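Cellulosomal scaffoldin (Bacteroides cellulosolvens, PDB 2XBT) probably binds cellulose through this family 3b carbohydrate-binding module, one part of a much longer secreted scaffoldin that also carries cohesin and dockerin modules. Local coordinates at residues 23-28 and 114-119. Numbering follows the deposited sequence.
Unlike the reference sequence in segment 23-28: Tyr27 (reference Cys).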
loop_
_atom_site.group_PDB
_atom_site.type_symbol
_atom_site.label_atom_id
_atom_site.label_comp_id
_atom_site.label_asym_id
_atom_site.label_seq_id
_atom_site.Cartn_x
_atom_site.Cartn_y
_atom_site.Cartn_z
ATOM N N SER A 23 -1.247 0.690 18.227
ATOM C CA SER A 23 -0.346 -0.357 17.746
ATOM C C SER A 23 1.105 0.090 17.885
ATOM O O SER A 23 1.384 1.280 17.887
ATOM C CB SER A 23 -0.657 -0.656 16.271
ATOM O OG SER A 23 0.039 -1.803 15.794
ATOM N N ASN A 24 2.026 -0.858 17.995
ATOM C CA ASN A 24 3.450 -0.522 18.039
ATOM C C ASN A 24 4.017 -0.089 16.681
ATOM O O ASN A 24 5.049 0.574 16.608
ATOM C CB ASN A 24 4.269 -1.674 18.626
ATOM C CG ASN A 24 4.282 -2.916 17.736
ATOM O OD1 ASN A 24 3.290 -3.259 17.083
ATOM N ND2 ASN A 24 5.419 -3.612 17.727
ATOM N N GLN A 25 3.334 -0.468 15.609
ATOM C CA GLN A 25 3.777 -0.107 14.261
ATOM C C GLN A 25 2.615 -0.231 13.298
ATOM O O GLN A 25 1.598 -0.828 13.629
ATOM C CB GLN A 25 4.925 -1.021 13.822
ATOM C CG GLN A 25 4.616 -2.504 13.956
ATOM C CD GLN A 25 5.881 -3.374 13.953
ATOM O OE1 GLN A 25 6.934 -2.975 13.451
ATOM N NE2 GLN A 25 5.774 -4.559 14.535
ATOM N N ILE A 26 2.751 0.346 12.106
ATOM C CA ILE A 26 1.725 0.189 11.094
ATOM C C ILE A 26 1.992 -1.088 10.312
ATOM O O ILE A 26 3.108 -1.283 9.830
ATOM C CB ILE A 26 1.727 1.367 10.093
ATOM C CG1 ILE A 26 1.611 2.709 10.831
ATOM C CG2 ILE A 26 0.606 1.201 9.097
ATOM C CD1 ILE A 26 1.643 3.920 9.888
ATOM N N TYR A 27 0.975 -1.942 10.179
ATOM C CA TYR A 27 1.089 -3.148 9.356
ATOM C C TYR A 27 0.385 -2.969 8.025
ATOM O O TYR A 27 -0.768 -2.525 7.986
ATOM C CB TYR A 27 0.496 -4.356 10.059
ATOM C CG TYR A 27 1.221 -4.721 11.319
ATOM C CD1 TYR A 27 2.185 -5.722 11.324
ATOM C CD2 TYR A 27 0.949 -4.057 12.503
ATOM C CE1 TYR A 27 2.861 -6.051 12.486
ATOM C CE2 TYR A 27 1.609 -4.382 13.671
ATOM C CZ TYR A 27 2.567 -5.372 13.657
ATOM O OH TYR A 27 3.222 -5.689 14.819
ATOM N N MET A 28 1.072 -3.333 6.947
ATOM C CA MET A 28 0.515 -3.264 5.604
ATOM C C MET A 28 0.797 -4.556 4.865
ATOM O O MET A 28 1.917 -4.779 4.429
ATOM C CB MET A 28 1.180 -2.142 4.807
ATOM C CG MET A 28 0.733 -0.741 5.149
ATOM S SD MET A 28 1.999 0.418 4.569
ATOM C CE MET A 28 3.287 -0.022 5.709
ATOM N N GLN A 114 4.384 -7.246 1.887
ATOM C CA GLN A 114 4.212 -7.163 3.333
ATOM C C GLN A 114 5.238 -6.203 3.894
ATOM O O GLN A 114 6.432 -6.404 3.742
ATOM C CB GLN A 114 4.351 -8.538 3.988
ATOM C CG GLN A 114 3.390 -9.558 3.429
ATOM C CD GLN A 114 3.505 -10.919 4.095
ATOM O OE1 GLN A 114 4.300 -11.115 5.014
ATOM N NE2 GLN A 114 2.700 -11.869 3.630
ATOM N N GLY A 115 4.761 -5.143 4.536
ATOM C CA GLY A 115 5.650 -4.119 5.031
ATOM C C GLY A 115 5.166 -3.623 6.380
ATOM O O GLY A 115 4.006 -3.821 6.752
ATOM N N ARG A 116 6.061 -2.972 7.105
ATOM C CA ARG A 116 5.697 -2.365 8.372
ATOM C C ARG A 116 6.308 -0.992 8.433
ATOM O O ARG A 116 7.373 -0.751 7.860
ATOM C CB ARG A 116 6.220 -3.192 9.538
ATOM C CG ARG A 116 5.440 -4.459 9.801
ATOM C CD ARG A 116 6.186 -5.322 10.798
ATOM N NE ARG A 116 7.483 -5.743 10.272
ATOM C CZ ARG A 116 8.651 -5.462 10.836
ATOM N NH1 ARG A 116 8.699 -4.756 11.958
ATOM N NH2 ARG A 116 9.768 -5.897 10.283
ATOM N N VAL A 117 5.634 -0.087 9.131
ATOM C CA VAL A 117 6.210 1.218 9.407
ATOM C C VAL A 117 6.260 1.459 10.921
ATOM O O VAL A 117 5.265 1.270 11.635
ATOM C CB VAL A 117 5.454 2.336 8.701
ATOM C CG1 VAL A 117 5.989 3.692 9.133
ATOM C CG2 VAL A 117 5.595 2.165 7.189
ATOM N N ALA A 118 7.436 1.845 11.400
ATOM C CA ALA A 118 7.659 2.074 12.825
ATOM C C ALA A 118 8.536 3.304 13.062
ATOM O O ALA A 118 9.246 3.754 12.165
ATOM C CB ALA A 118 8.287 0.849 13.464
ATOM N N LYS A 119 8.474 3.852 14.270
ATOM C CA LYS A 119 9.369 4.937 14.654
ATOM C C LYS A 119 10.625 4.304 15.223
ATOM O O LYS A 119 10.660 3.097 15.436
ATOM C CB LYS A 119 8.707 5.820 15.705
ATOM C CG LYS A 119 7.298 6.219 15.350
ATOM C CD LYS A 119 6.734 7.200 16.351
ATOM C CE LYS A 119 5.232 7.326 16.185
ATOM N NZ LYS A 119 4.625 8.095 17.301
HETATM O O HOH W 1 6.463 2.562 15.916
#
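Arg116 and Tyr27 form the non-hydrogen-bonded pair where strands 22-34 and 110-119 run antiparallel (167° between segment axes) in one sheet of the β-sandwich of this CBM3 module. This pair is flanked by one hydrogen-bonded pair on either side, Ile26 with Val117 and Met28 with Gly115; in the first, Ile26 N reaches Val117 O at 2.7 Å.

Followed outward, Arg116 starts with CB, which lies 3.7 Å from Ile26 O. CG, anti to its carbonyl carbon (chi1 -75°), packs 3.8 Å from Tyr27 CD1, and CD lies 3.8 Å from Tyr27 CE1, so the aliphatic part runs alongside the ring. A bend at chi3 then carries NH1 to Gln25 OE1, 2.9 Å away, near the guanidinium plane although the amide plane stands almost perpendicular to it (83°). NE forms a salt bridge with Asp64 of neighbouring strand 59-66, which probably helps hold the guanidinium in position.

The Gln25 amide is gripped at both ends: opposite OE1, NE2 donates to Tyr27 OH at 2.8 Å, linking arginine, glutamine and tyrosine on one face.

On the other face, buried Ile26 and Met28 both pack against Val117, with Tyr49 of strand 45-51, which belongs to the other sheet, touching Ile26 and Met28; here Met28 CE meets Val117 CG2 at 3.5 Å.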